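Local coordinates for protein Cow rumen GH26 endo-mannanase (Metagenome, PDB 6UEH) that probably hydrolyses internal beta-1,4-mannosidic bonds of mannans such as galactomannan, as a family 26 glycoside hydrolase carrying a calcium-binding accessory domain, at residues Y185-E190 and F455-K460; E226-K229 and I234-A237; P310-E315 and L426-S431; L446-W451 and K468-S473. All blocks are in the same frame, centred on the assembly; numbering follows the deposited sequence.

Contact 1: residues Y185-E190 and F455-K460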
loop_
_atom_site.group_PDB
_atom_site.type_symbol
_atom_site.label_atom_id
_atom_site.label_comp_id
_atom_site.label_asym_id
_atom_site.label_seq_id
_atom_site.Cartn_x
_atom_site.Cartn_y
_atom_site.Cartn_z
ATOM N N TYR A 185 2.387 -12.169 -25.037
ATOM C CA TYR A 185 2.576 -11.726 -23.658
ATOM C C TYR A 185 3.529 -10.543 -23.537
ATOM O O TYR A 185 3.684 -9.975 -22.458
ATOM C CB TYR A 185 3.093 -12.879 -22.795
ATOM C CG TYR A 185 2.115 -14.016 -22.654
ATOM C CD1 TYR A 185 1.154 -14.006 -21.654
ATOM C CD2 TYR A 185 2.149 -15.101 -23.520
ATOM C CE1 TYR A 185 0.252 -15.040 -21.519
ATOM C CE2 TYR A 185 1.251 -16.143 -23.392
ATOM C CZ TYR A 185 0.306 -16.105 -22.389
ATOM O OH TYR A 185 -0.595 -17.135 -22.252
ATOM N N GLU A 186 4.163 -10.168 -24.642
ATOM C CA GLU A 186 5.188 -9.132 -24.601
ATOM C C GLU A 186 4.664 -7.756 -24.999
ATOM O O GLU A 186 5.385 -6.766 -24.883
ATOM C CB GLU A 186 6.362 -9.517 -25.507
ATOM C CG GLU A 186 6.913 -10.905 -25.235
ATOM C CD GLU A 186 7.286 -11.107 -23.776
ATOM O OE1 GLU A 186 6.986 -12.190 -23.230
ATOM O OE2 GLU A 186 7.880 -10.186 -23.176
ATOM N N LEU A 187 3.414 -7.702 -25.453
ATOM C CA LEU A 187 2.811 -6.471 -25.974
ATOM C C LEU A 187 3.003 -5.272 -25.043
ATOM O O LEU A 187 3.566 -4.255 -25.446
ATOM C CB LEU A 187 1.317 -6.686 -26.239
ATOM C CG LEU A 187 0.567 -5.654 -27.090
ATOM C CD1 LEU A 187 -0.605 -6.311 -27.788
ATOM C CD2 LEU A 187 0.080 -4.473 -26.263
ATOM N N GLU A 188 2.528 -5.395 -23.805
ATOM C CA GLU A 188 2.642 -4.315 -22.827
ATOM C C GLU A 188 4.093 -3.898 -22.610
ATOM O O GLU A 188 4.394 -2.719 -22.433
ATOM C CB GLU A 188 2.025 -4.730 -21.487
ATOM C CG GLU A 188 0.511 -4.580 -21.405
ATOM C CD GLU A 188 -0.239 -5.752 -22.007
ATOM O OE1 GLU A 188 0.408 -6.643 -22.600
ATOM O OE2 GLU A 188 -1.481 -5.784 -21.880
ATOM N N PHE A 189 4.991 -4.874 -22.636
ATOM C CA PHE A 189 6.395 -4.621 -22.348
ATOM C C PHE A 189 7.093 -3.941 -23.520
ATOM O O PHE A 189 7.903 -3.032 -23.327
ATOM C CB PHE A 189 7.086 -5.932 -21.971
ATOM C CG PHE A 189 6.450 -6.612 -20.794
ATOM C CD1 PHE A 189 5.375 -7.470 -20.972
ATOM C CD2 PHE A 189 6.895 -6.360 -19.507
ATOM C CE1 PHE A 189 4.770 -8.079 -19.890
ATOM C CE2 PHE A 189 6.295 -6.968 -18.419
ATOM C CZ PHE A 189 5.229 -7.825 -18.613
ATOM N N GLU A 190 6.767 -4.366 -24.736
ATOM C CA GLU A 190 7.328 -3.736 -25.924
ATOM C C GLU A 190 6.795 -2.315 -26.079
ATOM O O GLU A 190 7.472 -1.451 -26.635
ATOM C CB GLU A 190 7.022 -4.563 -27.173
ATOM C CG GLU A 190 7.698 -5.925 -27.179
ATOM C CD GLU A 190 9.204 -5.825 -27.018
ATOM O OE1 GLU A 190 9.855 -5.197 -27.879
ATOM O OE2 GLU A 190 9.736 -6.365 -26.027
ATOM N N PHE A 455 -4.519 -0.117 -18.451
ATOM C CA PHE A 455 -3.931 0.579 -17.313
ATOM C C PHE A 455 -2.515 1.063 -17.611
ATOM O O PHE A 455 -2.014 1.976 -16.953
ATOM C CB PHE A 455 -3.961 -0.319 -16.077
ATOM C CG PHE A 455 -5.353 -0.640 -15.613
ATOM C CD1 PHE A 455 -6.091 0.293 -14.901
ATOM C CD2 PHE A 455 -5.934 -1.861 -15.911
ATOM C CE1 PHE A 455 -7.382 0.008 -14.483
ATOM C CE2 PHE A 455 -7.224 -2.154 -15.493
ATOM C CZ PHE A 455 -7.947 -1.218 -14.779
ATOM N N ILE A 456 -1.884 0.472 -18.622
ATOM C CA ILE A 456 -0.583 0.944 -19.082
ATOM C C ILE A 456 -0.677 1.487 -20.511
ATOM O O ILE A 456 0.019 2.437 -20.869
ATOM C CB ILE A 456 0.489 -0.175 -19.008
ATOM C CG1 ILE A 456 1.852 0.339 -19.485
ATOM C CG2 ILE A 456 0.064 -1.398 -19.809
ATOM C CD1 ILE A 456 2.396 1.491 -18.664
ATOM N N LEU A 457 -1.565 0.904 -21.313
ATOM C CA LEU A 457 -1.652 1.237 -22.732
ATOM C C LEU A 457 -2.502 2.476 -23.028
ATOM O O LEU A 457 -2.368 3.079 -24.094
ATOM C CB LEU A 457 -2.209 0.046 -23.515
ATOM C CG LEU A 457 -1.440 -1.273 -23.435
ATOM C CD1 LEU A 457 -2.179 -2.350 -24.212
ATOM C CD2 LEU A 457 -0.023 -1.110 -23.959
ATOM N N ASP A 458 -3.381 2.845 -22.101
ATOM C CA ASP A 458 -4.279 3.981 -22.306
ATOM C C ASP A 458 -3.767 5.207 -21.557
ATOM O O ASP A 458 -3.520 5.150 -20.352
ATOM C CB ASP A 458 -5.700 3.630 -21.855
ATOM C CG ASP A 458 -6.752 4.578 -22.409
ATOM O OD1 ASP A 458 -6.492 5.797 -22.499
ATOM O OD2 ASP A 458 -7.850 4.094 -22.753
ATOM N N GLU A 459 -3.616 6.315 -22.273
ATOM C CA GLU A 459 -3.058 7.526 -21.685
ATOM C C GLU A 459 -3.973 8.167 -20.643
ATOM O O GLU A 459 -3.550 9.067 -19.919
ATOM C CB GLU A 459 -2.726 8.545 -22.775
ATOM C CG GLU A 459 -1.494 8.189 -23.585
ATOM C CD GLU A 459 -0.943 9.372 -24.348
ATOM O OE1 GLU A 459 -0.204 10.179 -23.740
ATOM O OE2 GLU A 459 -1.250 9.497 -25.553
ATOM N N LYS A 460 -5.220 7.708 -20.558
ATOM C CA LYS A 460 -6.118 8.184 -19.508
ATOM C C LYS A 460 -5.651 7.653 -18.156
ATOM O O LYS A 460 -5.978 8.211 -17.111
ATOM C CB LYS A 460 -7.563 7.756 -19.774
ATOM C CG LYS A 460 -7.839 6.286 -19.504
ATOM C CD LYS A 460 -9.291 5.937 -19.778
ATOM C CE LYS A 460 -9.550 4.456 -19.554
ATOM N NZ LYS A 460 -10.943 4.080 -19.920
#
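The carboxylate of E188 has the methyl CD1 of L457 standing above its plane, 4.2 Å from OE2. The same OE2 accepts a hydrogen bond from the backbone N of G453, just ahead of the short helix 454-457. F189, next in the helix, has its side chain leave the backbone away from 455-460: E186 O lies in plane at the edge of its ring, and R203 pairs with it as a cation-pi partner.

Through the aliphatic part of its chain E188 touches I456, with E188 CG 3.6 Å from I456 CG2. The E188 chain is bent at chi2 (83°), which folds the acid back past this methylene instead of extending it. In the TIM barrel of this family 26 enzyme, the contact joins helix 187-196, which follows the first barrel strand, to helix 454-457, inserted between the last two strands.

L187 supplies the apolar half. Its CG is anti to the backbone N (chi1 -166°), which brings CD2 within 3.7 Å of L457 CD1; the two leucines cross at about a right angle. I456 and L457 also rest on I192 and Y191 of the longer helix. Where helix 454-457 ends, D458 forms an Asx turn, its OD1 accepting from K460 N at 3.0 Å.

Contact 2: residues E226-K229 and I234-A237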
loop_
_atom_site.group_PDB
_atom_site.type_symbol
_atom_site.label_atom_id
_atom_site.label_comp_id
_atom_site.label_asym_id
_atom_site.label_seq_id
_atom_site.Cartn_x
_atom_site.Cartn_y
_atom_site.Cartn_z
ATOM N N GLU A 226 12.262 -17.348 -17.785
ATOM C CA GLU A 226 12.842 -16.542 -18.851
ATOM C C GLU A 226 13.171 -15.137 -18.352
ATOM O O GLU A 226 14.266 -14.627 -18.586
ATOM C CB GLU A 226 11.887 -16.474 -20.047
ATOM C CG GLU A 226 12.532 -16.043 -21.359
ATOM C CD GLU A 226 12.676 -14.539 -21.487
ATOM O OE1 GLU A 226 11.940 -13.804 -20.792
ATOM O OE2 GLU A 226 13.527 -14.091 -22.285
ATOM N N TRP A 227 12.220 -14.522 -17.656
ATOM C CA TRP A 227 12.386 -13.156 -17.168
ATOM C C TRP A 227 13.560 -13.045 -16.202
ATOM O O TRP A 227 14.392 -12.145 -16.322
ATOM C CB TRP A 227 11.103 -12.671 -16.488
ATOM C CG TRP A 227 11.150 -11.225 -16.087
ATOM C CD1 TRP A 227 11.310 -10.724 -14.826
ATOM C CD2 TRP A 227 11.050 -10.094 -16.958
ATOM N NE1 TRP A 227 11.312 -9.350 -14.859
ATOM C CE2 TRP A 227 11.156 -8.938 -16.158
ATOM C CE3 TRP A 227 10.882 -9.943 -18.338
ATOM C CZ2 TRP A 227 11.091 -7.653 -16.689
ATOM C CZ3 TRP A 227 10.821 -8.667 -18.865
ATOM C CH2 TRP A 227 10.925 -7.539 -18.041
ATOM N N VAL A 228 13.630 -13.970 -15.252
ATOM C CA VAL A 228 14.649 -13.917 -14.211
ATOM C C VAL A 228 16.003 -14.429 -14.694
ATOM O O VAL A 228 17.007 -13.725 -14.600
ATOM C CB VAL A 228 14.222 -14.729 -12.972
ATOM C CG1 VAL A 228 15.356 -14.793 -11.958
ATOM C CG2 VAL A 228 12.970 -14.129 -12.346
ATOM N N LYS A 229 16.022 -15.650 -15.218
ATOM C CA LYS A 229 17.278 -16.327 -15.528
ATOM C C LYS A 229 17.918 -15.862 -16.836
ATOM O O LYS A 229 19.137 -15.932 -16.990
ATOM C CB LYS A 229 17.056 -17.842 -15.573
ATOM C CG LYS A 229 16.512 -18.423 -14.273
ATOM C CD LYS A 229 17.596 -18.563 -13.212
ATOM C CE LYS A 229 18.447 -19.803 -13.455
ATOM N NZ LYS A 229 19.521 -19.967 -12.436
ATOM N N ILE A 234 13.259 -9.183 -12.190
ATOM C CA ILE A 234 12.653 -9.584 -10.929
ATOM C C ILE A 234 11.213 -10.017 -11.182
ATOM O O ILE A 234 10.487 -9.354 -11.916
ATOM C CB ILE A 234 12.677 -8.432 -9.902
ATOM C CG1 ILE A 234 14.120 -8.006 -9.614
ATOM C CG2 ILE A 234 11.967 -8.835 -8.617
ATOM C CD1 ILE A 234 14.230 -6.812 -8.692
ATOM N N ALA A 235 10.801 -11.128 -10.580
ATOM C CA ALA A 235 9.454 -11.640 -10.803
ATOM C C ALA A 235 8.556 -11.472 -9.579
ATOM O O ALA A 235 8.974 -11.732 -8.452
ATOM C CB ALA A 235 9.511 -13.107 -11.212
ATOM N N THR A 236 7.324 -11.028 -9.812
ATOM C CA THR A 236 6.289 -11.057 -8.784
ATOM C C THR A 236 5.069 -11.781 -9.348
ATOM O O THR A 236 4.856 -11.797 -10.561
ATOM C CB THR A 236 5.896 -9.639 -8.298
ATOM O OG1 THR A 236 4.988 -9.741 -7.194
ATOM C CG2 THR A 236 5.241 -8.838 -9.413
ATOM N N ALA A 237 4.275 -12.402 -8.482
ATOM C CA ALA A 237 3.106 -13.123 -8.969
ATOM C C ALA A 237 1.955 -13.151 -7.972
ATOM O O ALA A 237 2.151 -13.366 -6.773
ATOM C CB ALA A 237 3.492 -14.543 -9.355
#
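The indole of W227 and the backbone of I234 meet where helix 220-230 returns to strand 234-238, inside a beta-alpha-beta unit that begins with strand 202-206 of the TIM barrel. W227 sets its ring from the helix with CG anti to the backbone N (chi1 -174°), beside its own carbonyl carbon. With chi2 at -105°, the pyrrole edge faces the strand: I234 O and A235 N both lie near the ring plane.

NE1 approaches I234 O at 3.1 Å, but the angle at the hydrogen is only 121°, and the bond is weak. NE1 is also hydrogen-bonded to A201 O, just before strand 202-206, so the indole bridges two neighbouring strands of the barrel. I234 N lies 3.3 Å from W227 NE1, yet both are donors and they do not bond. A phenylalanine in place of W227 would have no ring N-H, which would probably leave A201 O without this donor and loosen the tie between helix and strands.

The I234 side chain points away from the helix and packs on I202 and I307, and the residue meets the indole through backbone atoms alone. One residue further along the helix, V228 adds an apolar contact. Its CG1 takes the position anti to the backbone N, which puts CG2 beside that N and facing the strand. There V228 CG2 packs against A235 CB at 3.8 Å and reaches A235 N at 4.1 Å.

Contact 3: residues P310-E315 and L426-S431. With ACT (acetate ion), chain D.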
loop_
_atom_site.group_PDB
_atom_site.type_symbol
_atom_site.label_atom_id
_atom_site.label_comp_id
_atom_site.label_asym_id
_atom_site.label_seq_id
_atom_site.Cartn_x
_atom_site.Cartn_y
_atom_site.Cartn_z
ATOM N N PRO A 310 -0.018 -13.908 -2.763
ATOM C CA PRO A 310 -1.281 -14.645 -2.781
ATOM C C PRO A 310 -2.326 -13.935 -1.938
ATOM O O PRO A 310 -1.962 -13.016 -1.203
ATOM C CB PRO A 310 -0.899 -15.987 -2.164
ATOM C CG PRO A 310 0.139 -15.612 -1.149
ATOM C CD PRO A 310 0.906 -14.444 -1.745
ATOM N N LEU A 311 -3.587 -14.350 -2.043
ATOM C CA LEU A 311 -4.636 -13.884 -1.139
ATOM C C LEU A 311 -4.650 -12.363 -1.035
ATOM O O LEU A 311 -4.726 -11.806 0.062
ATOM C CB LEU A 311 -4.444 -14.509 0.246
ATOM C CG LEU A 311 -4.435 -16.040 0.281
ATOM C CD1 LEU A 311 -3.912 -16.556 1.614
ATOM C CD2 LEU A 311 -5.833 -16.574 0.018
ATOM N N HIS A 312 -4.570 -11.704 -2.185
ATOM C CA HIS A 312 -4.349 -10.265 -2.236
ATOM C C HIS A 312 -5.643 -9.457 -2.137
ATOM O O HIS A 312 -6.740 -10.007 -2.268
ATOM C CB HIS A 312 -3.598 -9.902 -3.523
ATOM C CG HIS A 312 -4.403 -10.093 -4.772
ATOM N ND1 HIS A 312 -4.928 -11.312 -5.142
ATOM C CD2 HIS A 312 -4.760 -9.219 -5.742
ATOM C CE1 HIS A 312 -5.583 -11.180 -6.281
ATOM N NE2 HIS A 312 -5.495 -9.920 -6.668
ATOM N N GLU A 313 -5.494 -8.156 -1.893
ATOM C CA GLU A 313 -6.616 -7.224 -1.771
ATOM C C GLU A 313 -7.692 -7.742 -0.821
ATOM O O GLU A 313 -8.886 -7.600 -1.084
ATOM C CB GLU A 313 -7.219 -6.938 -3.149
ATOM C CG GLU A 313 -6.251 -6.285 -4.124
ATOM C CD GLU A 313 -6.905 -5.924 -5.451
ATOM O OE1 GLU A 313 -8.090 -6.259 -5.646
ATOM O OE2 GLU A 313 -6.233 -5.306 -6.305
ATOM N N ALA A 314 -7.252 -8.332 0.286
ATOM C CA ALA A 314 -8.130 -9.086 1.179
ATOM C C ALA A 314 -9.306 -8.281 1.727
ATOM O O ALA A 314 -10.457 -8.703 1.607
ATOM C CB ALA A 314 -7.321 -9.654 2.327
ATOM N N GLU A 315 -9.020 -7.137 2.340
ATOM C CA GLU A 315 -10.073 -6.344 2.964
ATOM C C GLU A 315 -11.080 -5.824 1.943
ATOM O O GLU A 315 -12.281 -5.789 2.208
ATOM C CB GLU A 315 -9.486 -5.166 3.745
ATOM C CG GLU A 315 -10.555 -4.304 4.408
ATOM C CD GLU A 315 -9.988 -3.143 5.202
ATOM O OE1 GLU A 315 -8.748 -3.002 5.261
ATOM O OE2 GLU A 315 -10.791 -2.370 5.768
ATOM N N LEU A 426 3.795 -0.284 -4.248
ATOM C CA LEU A 426 2.568 -0.216 -5.026
ATOM C C LEU A 426 2.469 -1.487 -5.861
ATOM O O LEU A 426 2.935 -1.531 -7.000
ATOM C CB LEU A 426 2.545 1.027 -5.919
ATOM C CG LEU A 426 2.429 2.375 -5.204
ATOM C CD1 LEU A 426 2.598 3.526 -6.186
ATOM C CD2 LEU A 426 1.097 2.478 -4.473
ATOM N N ALA A 427 1.882 -2.527 -5.274
ATOM C CA ALA A 427 1.810 -3.842 -5.908
ATOM C C ALA A 427 0.969 -3.814 -7.179
ATOM O O ALA A 427 1.224 -4.570 -8.118
ATOM C CB ALA A 427 1.255 -4.868 -4.930
ATOM N N GLU A 428 -0.048 -2.955 -7.186
ATOM C CA GLU A 428 -0.868 -2.705 -8.369
ATOM C C GLU A 428 -1.261 -1.237 -8.419
ATOM O O GLU A 428 -1.380 -0.585 -7.381
ATOM C CB GLU A 428 -2.143 -3.556 -8.377
ATOM C CG GLU A 428 -1.946 -5.056 -8.427
ATOM C CD GLU A 428 -3.264 -5.799 -8.561
ATOM O OE1 GLU A 428 -4.263 -5.164 -8.958
ATOM O OE2 GLU A 428 -3.303 -7.010 -8.265
ATOM N N ASN A 429 -1.476 -0.721 -9.625
ATOM C CA ASN A 429 -2.028 0.619 -9.776
ATOM C C ASN A 429 -2.630 0.846 -11.155
ATOM O O ASN A 429 -2.382 0.080 -12.088
ATOM C CB ASN A 429 -0.961 1.689 -9.496
ATOM C CG ASN A 429 0.352 1.424 -10.222
ATOM O OD1 ASN A 429 1.327 0.958 -9.624
ATOM N ND2 ASN A 429 0.387 1.728 -11.515
ATOM N N ASP A 430 -3.455 1.881 -11.277
ATOM C CA ASP A 430 -3.772 2.394 -12.597
ATOM C C ASP A 430 -2.671 3.386 -12.932
ATOM O O ASP A 430 -1.667 3.012 -13.535
ATOM C CB ASP A 430 -5.180 3.023 -12.671
ATOM C CG ASP A 430 -5.583 3.751 -11.399
ATOM O OD1 ASP A 430 -4.698 4.187 -10.637
ATOM O OD2 ASP A 430 -6.806 3.895 -11.172
ATOM N N SER A 431 -2.835 4.633 -12.503
ATOM C CA SER A 431 -1.812 5.643 -12.727
ATOM C C SER A 431 -0.569 5.396 -11.877
ATOM O O SER A 431 -0.666 5.108 -10.686
ATOM C CB SER A 431 -2.359 7.046 -12.431
ATOM O OG SER A 431 -3.331 7.434 -13.385
HETATM C C ACT D . -6.730 -7.746 -9.657
HETATM O O ACT D . -7.684 -8.552 -9.724
HETATM O OXT ACT D . -5.787 -8.074 -8.904
HETATM C CH3 ACT D . -6.719 -6.466 -10.440
#
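E313 and E428 bring their carboxylates together at the C-terminal ends of the fourth and seventh strands of the TIM barrel, with H312 beside them. In clan GH-A, to which family 26 belongs, glutamates at these two places typically serve as acid/base and nucleophile, and the positions of E313 and E428 are consistent with those respective roles.

The acid-acid approach comes first. E313 OE2 stands 3.3 Å from E428 OE1, two acceptors without a bond, the carboxylate planes 50° apart. Both chains run extended beyond CG and cross at about a right angle, with the carboxylates as their closest parts.

Fixing bonds come from outside these segments. R309 makes a salt bridge to E428 OE2, Y388 OH binds E428 OE1, and W326 NE1 binds E313 OE1. Were E428 exchanged for an alanine, R309 would probably lose this salt bridge and Y388 OH this acceptor.

Bound acetate, probably from the crystallisation liquor, adds the ligand contacts. H312 NE2 donates to its OXT over 2.9 Å, with OXT at the ring edge near its plane; H240 NE2 binds the acetate too. OXT also lies 2.8 Å from E428 OE2. H312 reaches this place with CG between the backbone N and the carbonyl carbon (chi1 68°), and its CD2 stands 3.7 Å from E428 OE2, imidazole and carboxylate planes 44° apart.

Contact 4: residues L446-W451 and K468-S473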
loop_
_atom_site.group_PDB
_atom_site.type_symbol
_atom_site.label_atom_id
_atom_site.label_comp_id
_atom_site.label_asym_id
_atom_site.label_seq_id
_atom_site.Cartn_x
_atom_site.Cartn_y
_atom_site.Cartn_z
ATOM N N LEU A 446 8.382 1.033 -2.657
ATOM C CA LEU A 446 9.495 0.220 -3.152
ATOM C C LEU A 446 9.452 0.029 -4.664
ATOM O O LEU A 446 10.480 0.123 -5.337
ATOM C CB LEU A 446 9.506 -1.149 -2.467
ATOM C CG LEU A 446 10.513 -2.162 -3.019
ATOM C CD1 LEU A 446 11.943 -1.637 -2.891
ATOM C CD2 LEU A 446 10.363 -3.504 -2.317
ATOM N N TYR A 447 8.268 -0.263 -5.193
ATOM C CA TYR A 447 8.101 -0.388 -6.637
ATOM C C TYR A 447 6.686 -0.010 -7.068
ATOM O O TYR A 447 5.801 0.170 -6.229
ATOM C CB TYR A 447 8.458 -1.808 -7.108
ATOM C CG TYR A 447 7.489 -2.931 -6.752
ATOM C CD1 TYR A 447 6.414 -3.242 -7.580
ATOM C CD2 TYR A 447 7.686 -3.715 -5.622
ATOM C CE1 TYR A 447 5.543 -4.279 -7.274
ATOM C CE2 TYR A 447 6.821 -4.758 -5.309
ATOM C CZ TYR A 447 5.751 -5.035 -6.137
ATOM O OH TYR A 447 4.891 -6.071 -5.830
ATOM N N PHE A 448 6.488 0.143 -8.375
ATOM C CA PHE A 448 5.152 0.352 -8.926
ATOM C C PHE A 448 4.860 -0.715 -9.971
ATOM O O PHE A 448 5.778 -1.358 -10.477
ATOM C CB PHE A 448 4.996 1.760 -9.527
ATOM C CG PHE A 448 5.938 2.065 -10.672
ATOM C CD1 PHE A 448 5.703 1.567 -11.946
ATOM C CD2 PHE A 448 7.029 2.900 -10.481
ATOM C CE1 PHE A 448 6.559 1.862 -12.996
ATOM C CE2 PHE A 448 7.884 3.206 -11.526
ATOM C CZ PHE A 448 7.647 2.688 -12.785
ATOM N N CYS A 449 3.585 -0.894 -10.295
ATOM C CA CYS A 449 3.188 -1.941 -11.224
ATOM C C CYS A 449 1.774 -1.725 -11.751
ATOM O O CYS A 449 0.803 -2.121 -11.108
ATOM C CB CYS A 449 3.289 -3.312 -10.550
ATOM S SG CYS A 449 3.005 -4.716 -11.652
ATOM N N PRO A 450 1.655 -1.088 -12.924
ATOM C CA PRO A 450 0.345 -0.976 -13.569
ATOM C C PRO A 450 -0.203 -2.354 -13.927
ATOM O O PRO A 450 0.577 -3.269 -14.198
ATOM C CB PRO A 450 0.637 -0.158 -14.832
ATOM C CG PRO A 450 1.933 0.543 -14.552
ATOM C CD PRO A 450 2.709 -0.396 -13.682
ATOM N N TRP A 451 -1.522 -2.502 -13.918
ATOM C CA TRP A 451 -2.143 -3.740 -14.365
ATOM C C TRP A 451 -1.989 -3.825 -15.883
ATOM O O TRP A 451 -1.512 -2.875 -16.511
ATOM C CB TRP A 451 -3.614 -3.787 -13.940
ATOM C CG TRP A 451 -4.187 -5.174 -13.830
ATOM C CD1 TRP A 451 -5.262 -5.671 -14.508
ATOM C CD2 TRP A 451 -3.717 -6.237 -12.988
ATOM N NE1 TRP A 451 -5.490 -6.976 -14.141
ATOM C CE2 TRP A 451 -4.555 -7.348 -13.213
ATOM C CE3 TRP A 451 -2.669 -6.359 -12.071
ATOM C CZ2 TRP A 451 -4.376 -8.564 -12.553
ATOM C CZ3 TRP A 451 -2.492 -7.570 -11.419
ATOM C CH2 TRP A 451 -3.343 -8.653 -11.662
ATOM N N LYS A 468 7.597 8.387 -19.910
ATOM C CA LYS A 468 8.966 8.647 -20.336
ATOM C C LYS A 468 9.760 9.344 -19.236
ATOM O O LYS A 468 10.935 9.039 -19.017
ATOM C CB LYS A 468 8.982 9.489 -21.615
ATOM C CG LYS A 468 8.406 8.773 -22.825
ATOM C CD LYS A 468 8.581 9.585 -24.097
ATOM C CE LYS A 468 7.837 10.904 -24.017
ATOM N NZ LYS A 468 7.949 11.684 -25.284
ATOM N N GLU A 469 9.113 10.268 -18.535
ATOM C CA GLU A 469 9.797 11.028 -17.497
ATOM C C GLU A 469 10.234 10.145 -16.332
ATOM O O GLU A 469 11.375 10.236 -15.879
ATOM C CB GLU A 469 8.914 12.167 -16.981
ATOM C CG GLU A 469 9.625 13.051 -15.972
ATOM C CD GLU A 469 8.885 14.344 -15.684
ATOM O OE1 GLU A 469 7.754 14.519 -16.190
ATOM O OE2 GLU A 469 9.443 15.187 -14.950
ATOM N N ILE A 470 9.346 9.284 -15.844
ATOM C CA ILE A 470 9.708 8.466 -14.691
ATOM C C ILE A 470 10.626 7.315 -15.101
ATOM O O ILE A 470 11.568 6.999 -14.386
ATOM C CB ILE A 470 8.462 7.917 -13.941
ATOM C CG1 ILE A 470 8.892 7.203 -12.656
ATOM C CG2 ILE A 470 7.622 7.002 -14.831
ATOM C CD1 ILE A 470 7.767 6.976 -11.669
ATOM N N TYR A 471 10.386 6.715 -16.262
ATOM C CA TYR A 471 11.205 5.585 -16.694
ATOM C C TYR A 471 12.647 5.988 -17.009
ATOM O O TYR A 471 13.558 5.167 -16.903
ATOM C CB TYR A 471 10.576 4.900 -17.909
ATOM C CG TYR A 471 9.778 3.667 -17.550
ATOM C CD1 TYR A 471 10.398 2.427 -17.437
ATOM C CD2 TYR A 471 8.410 3.740 -17.315
ATOM C CE1 TYR A 471 9.678 1.293 -17.105
ATOM C CE2 TYR A 471 7.678 2.609 -16.980
ATOM C CZ TYR A 471 8.321 1.390 -16.877
ATOM O OH TYR A 471 7.606 0.261 -16.547
ATOM N N THR A 472 12.860 7.246 -17.387
ATOM C CA THR A 472 14.215 7.718 -17.671
ATOM C C THR A 472 14.776 8.532 -16.509
ATOM O O THR A 472 15.834 9.155 -16.628
ATOM C CB THR A 472 14.273 8.574 -18.952
ATOM O OG1 THR A 472 13.574 9.808 -18.744
ATOM C CG2 THR A 472 13.654 7.824 -20.123
ATOM N N SER A 473 14.064 8.521 -15.388
ATOM C CA SER A 473 14.495 9.235 -14.192
ATOM C C SER A 473 15.563 8.458 -13.427
ATOM O O SER A 473 15.535 7.230 -13.388
ATOM C CB SER A 473 13.301 9.509 -13.278
ATOM O OG SER A 473 13.726 10.045 -12.038
#
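F448 drives the edge of its ring toward the face of Y471 in an offset edge-to-face pair, with ring centroids 5.9 Å apart and planes at 80°. The nearest ring carbons, F448 CZ and Y471 CE2, are 4.2 Å apart. Y471 OH lies at the edge of the F448 ring, near its plane, 4.0 Å from CE1. On the other flank I470 CD1 comes obliquely to F448 CE2 at 3.8 Å, the two side chains advancing from opposite directions.

In the next shell, F448 holds CG between its backbone N and carbonyl carbon (chi1 61°), which swings the ring out toward helix 464-471. P450 CD lies in the ring plane at a further edge. On the helix side, the end is closed by T472: its N (3.1 Å) and its OG1 (2.8 Å) both bond to K468 O, reaching it from opposite faces of the carbonyl plane.

Further out, F448 shares a backbone hydrogen bond with I170, and its ring touches S171 of strand 169-174 and N429 of strand 423-429. Y471 packs on S171 as well, and on I192 and T196, placing helix 464-471 against helix 187-196.

All four contacts lie in the family 26 catalytic barrel. Contact 2, nested along the chain within contact 1, belongs to the beta-alpha-beta unit around strand 234-238. Contact 3 sits nearest the chain's centre, at strand 423-429 of the same parallel sheet, its centre about 18 Å from those of contacts 1 and 2. Contacts 1 and 4 alternate along the chain, have centres about 13 Å apart and use the successive helices 454-457 and 464-471. Residues 446-451 of contact 4 run beside strand 423-429 and pair with contact 3 through L426 N and Y447 O, 2.9 Å apart in a probable hydrogen bond. The packing round the seventh strand thus adjoins the probable active-site carboxylates.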